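Local coordinates for protein particle-associated glycoside hydrolase (Acinetobacter phage Fri1, PDB 6C72) that probably degrades the capsular polysaccharide of Acinetobacter baumannii, serving as the phage tailspike depolymerase during entry into the host cell, at residues Y391-G396 / Y413-T418. Numbering follows the deposited sequence.
Sequences YVITSG and YNTLVT
Ile393 and Leu416 make the firm backbone link between two short parallel strands, 392-394 and 416-418: the amide N of Ile393 gives a nearly straight hydrogen bond (166°) to Leu416 O at 2.8 Å, in the carbonyl plane. One step on, Ile393 O takes only a weak bond from the amide of Thr418. The tight part is this bond and the buried Ile393-Val417 core beside it. There Val417 CG1, set beside its own backbone N (chi1 -52°), sits 3.9 Å from Ile393 CB, while Ile393 CD1 reaches Thr415 CG2; Phe384 and Phe421 cover Ile393, and Val438 of helix 438-441 touches Val417. The Val392-Leu416 face is less buried: Val392 CG2 lies 4.1 Å from Leu416 CB, and Val392 CG1 leans toward Thr418 CG2. Thr418 closes the far end. Its chi1 (83°) puts OG1 between backbone N and carbonyl carbon, facing Thr394; Thr418 OG1 donates to Thr394 O at a short 2.5 Å and accepts from Asp420 N. Before the strands begin, at Tyr391 and Thr415, the chains move apart and water intervenes: water 1 donates to Tyr391 O at 2.7 Å and weakly accepts from Leu416 N. Past Thr394 the chain turns a corner at Ser395 into strand 396-399. Neighbouring rungs, stacked in parallel register with a corner between faces, are characteristic of a right-handed parallel beta-helix, the fold common among phage tailspike depolymerases.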
loop_
_atom_site.group_PDB
_atom_site.type_symbol
_atom_site.label_atom_id
_atom_site.label_comp_id
_atom_site.label_asym_id
_atom_site.label_seq_id
_atom_site.Cartn_x
_atom_site.Cartn_y
_atom_site.Cartn_z
ATOM N N TYR A 391 23.977 7.022 -14.708
ATOM C CA TYR A 391 23.082 6.251 -13.862
ATOM C C TYR A 391 21.679 6.263 -14.455
ATOM O O TYR A 391 21.248 7.251 -15.059
ATOM C CB TYR A 391 23.066 6.807 -12.447
ATOM C CG TYR A 391 24.270 6.419 -11.627
ATOM C CD1 TYR A 391 25.336 5.720 -12.194
ATOM C CD2 TYR A 391 24.341 6.738 -10.285
ATOM C CE1 TYR A 391 26.443 5.360 -11.431
ATOM C CE2 TYR A 391 25.436 6.384 -9.520
ATOM C CZ TYR A 391 26.478 5.701 -10.095
ATOM O OH TYR A 391 27.552 5.376 -9.317
ATOM N N VAL A 392 20.972 5.151 -14.306
ATOM C CA VAL A 392 19.697 4.960 -14.975
ATOM C C VAL A 392 18.650 4.601 -13.941
ATOM O O VAL A 392 18.943 3.906 -12.964
ATOM C CB VAL A 392 19.788 3.859 -16.063
ATOM C CG1 VAL A 392 18.486 3.781 -16.883
ATOM C CG2 VAL A 392 20.982 4.107 -16.967
ATOM N N ILE A 393 17.432 5.088 -14.146
ATOM C CA ILE A 393 16.268 4.561 -13.451
ATOM C C ILE A 393 15.676 3.499 -14.364
ATOM O O ILE A 393 15.043 3.815 -15.372
ATOM C CB ILE A 393 15.241 5.647 -13.121
ATOM C CG1 ILE A 393 15.896 6.778 -12.338
ATOM C CG2 ILE A 393 14.080 5.048 -12.338
ATOM C CD1 ILE A 393 14.958 7.947 -12.041
ATOM N N THR A 394 15.880 2.240 -13.993
ATOM C CA THR A 394 15.550 1.127 -14.861
ATOM C C THR A 394 14.055 0.989 -15.051
ATOM O O THR A 394 13.585 0.753 -16.170
ATOM C CB THR A 394 16.131 -0.138 -14.259
ATOM O OG1 THR A 394 17.548 0.018 -14.199
ATOM C CG2 THR A 394 15.799 -1.342 -15.104
ATOM N N SER A 395 13.288 1.118 -13.978
ATOM C CA SER A 395 11.846 0.966 -14.081
ATOM C C SER A 395 11.192 1.691 -12.921
ATOM O O SER A 395 11.837 2.018 -11.916
ATOM C CB SER A 395 11.436 -0.507 -14.063
ATOM O OG SER A 395 11.848 -1.109 -12.864
ATOM N N GLY A 396 9.897 1.889 -13.050
ATOM C CA GLY A 396 9.129 2.434 -11.962
ATOM C C GLY A 396 7.891 3.160 -12.451
ATOM O O GLY A 396 7.548 3.134 -13.633
ATOM N N TYR A 413 17.578 16.586 -14.242
ATOM C CA TYR A 413 18.908 16.961 -14.682
ATOM C C TYR A 413 19.721 15.687 -14.841
ATOM O O TYR A 413 19.748 14.854 -13.931
ATOM C CB TYR A 413 19.570 17.912 -13.673
ATOM C CG TYR A 413 21.071 17.984 -13.816
ATOM C CD1 TYR A 413 21.663 18.672 -14.877
ATOM C CD2 TYR A 413 21.899 17.340 -12.904
ATOM C CE1 TYR A 413 23.037 18.717 -15.017
ATOM C CE2 TYR A 413 23.273 17.378 -13.031
ATOM C CZ TYR A 413 23.839 18.066 -14.083
ATOM O OH TYR A 413 25.211 18.099 -14.202
ATOM N N ASN A 414 20.338 15.510 -16.014
ATOM C CA ASN A 414 21.339 14.458 -16.211
ATOM C C ASN A 414 20.785 13.072 -15.880
ATOM O O ASN A 414 21.504 12.207 -15.381
ATOM C CB ASN A 414 22.589 14.757 -15.372
ATOM C CG ASN A 414 23.810 13.976 -15.819
ATOM O OD1 ASN A 414 23.991 13.694 -17.005
ATOM N ND2 ASN A 414 24.664 13.620 -14.858
ATOM N N THR A 415 19.495 12.855 -16.129
ATOM C CA THR A 415 18.817 11.622 -15.747
ATOM C C THR A 415 18.523 10.761 -16.976
ATOM O O THR A 415 18.263 11.282 -18.066
ATOM C CB THR A 415 17.537 11.956 -14.976
ATOM O OG1 THR A 415 17.900 12.723 -13.821
ATOM C CG2 THR A 415 16.824 10.713 -14.515
ATOM N N LEU A 416 18.601 9.437 -16.804
ATOM C CA LEU A 416 18.304 8.466 -17.855
ATOM C C LEU A 416 17.315 7.447 -17.312
ATOM O O LEU A 416 17.444 7.005 -16.164
ATOM C CB LEU A 416 19.558 7.744 -18.327
ATOM C CG LEU A 416 20.736 8.571 -18.828
ATOM C CD1 LEU A 416 21.995 7.712 -18.841
ATOM C CD2 LEU A 416 20.436 9.125 -20.229
ATOM N N VAL A 417 16.301 7.106 -18.111
ATOM C CA VAL A 417 15.326 6.097 -17.724
ATOM C C VAL A 417 15.154 5.134 -18.891
ATOM O O VAL A 417 15.749 5.302 -19.957
ATOM C CB VAL A 417 13.965 6.704 -17.299
ATOM C CG1 VAL A 417 14.148 7.791 -16.238
ATOM C CG2 VAL A 417 13.161 7.228 -18.498
ATOM N N THR A 418 14.329 4.118 -18.688
ATOM C CA THR A 418 13.935 3.234 -19.777
ATOM C C THR A 418 12.425 3.319 -19.944
ATOM O O THR A 418 11.732 4.034 -19.209
ATOM C CB THR A 418 14.386 1.793 -19.526
ATOM O OG1 THR A 418 13.439 1.132 -18.686
ATOM C CG2 THR A 418 15.746 1.760 -18.862
HETATM O O HOH W 1 19.294 8.490 -13.641
HETATM O O HOH W 2 22.482 9.516 -16.121
#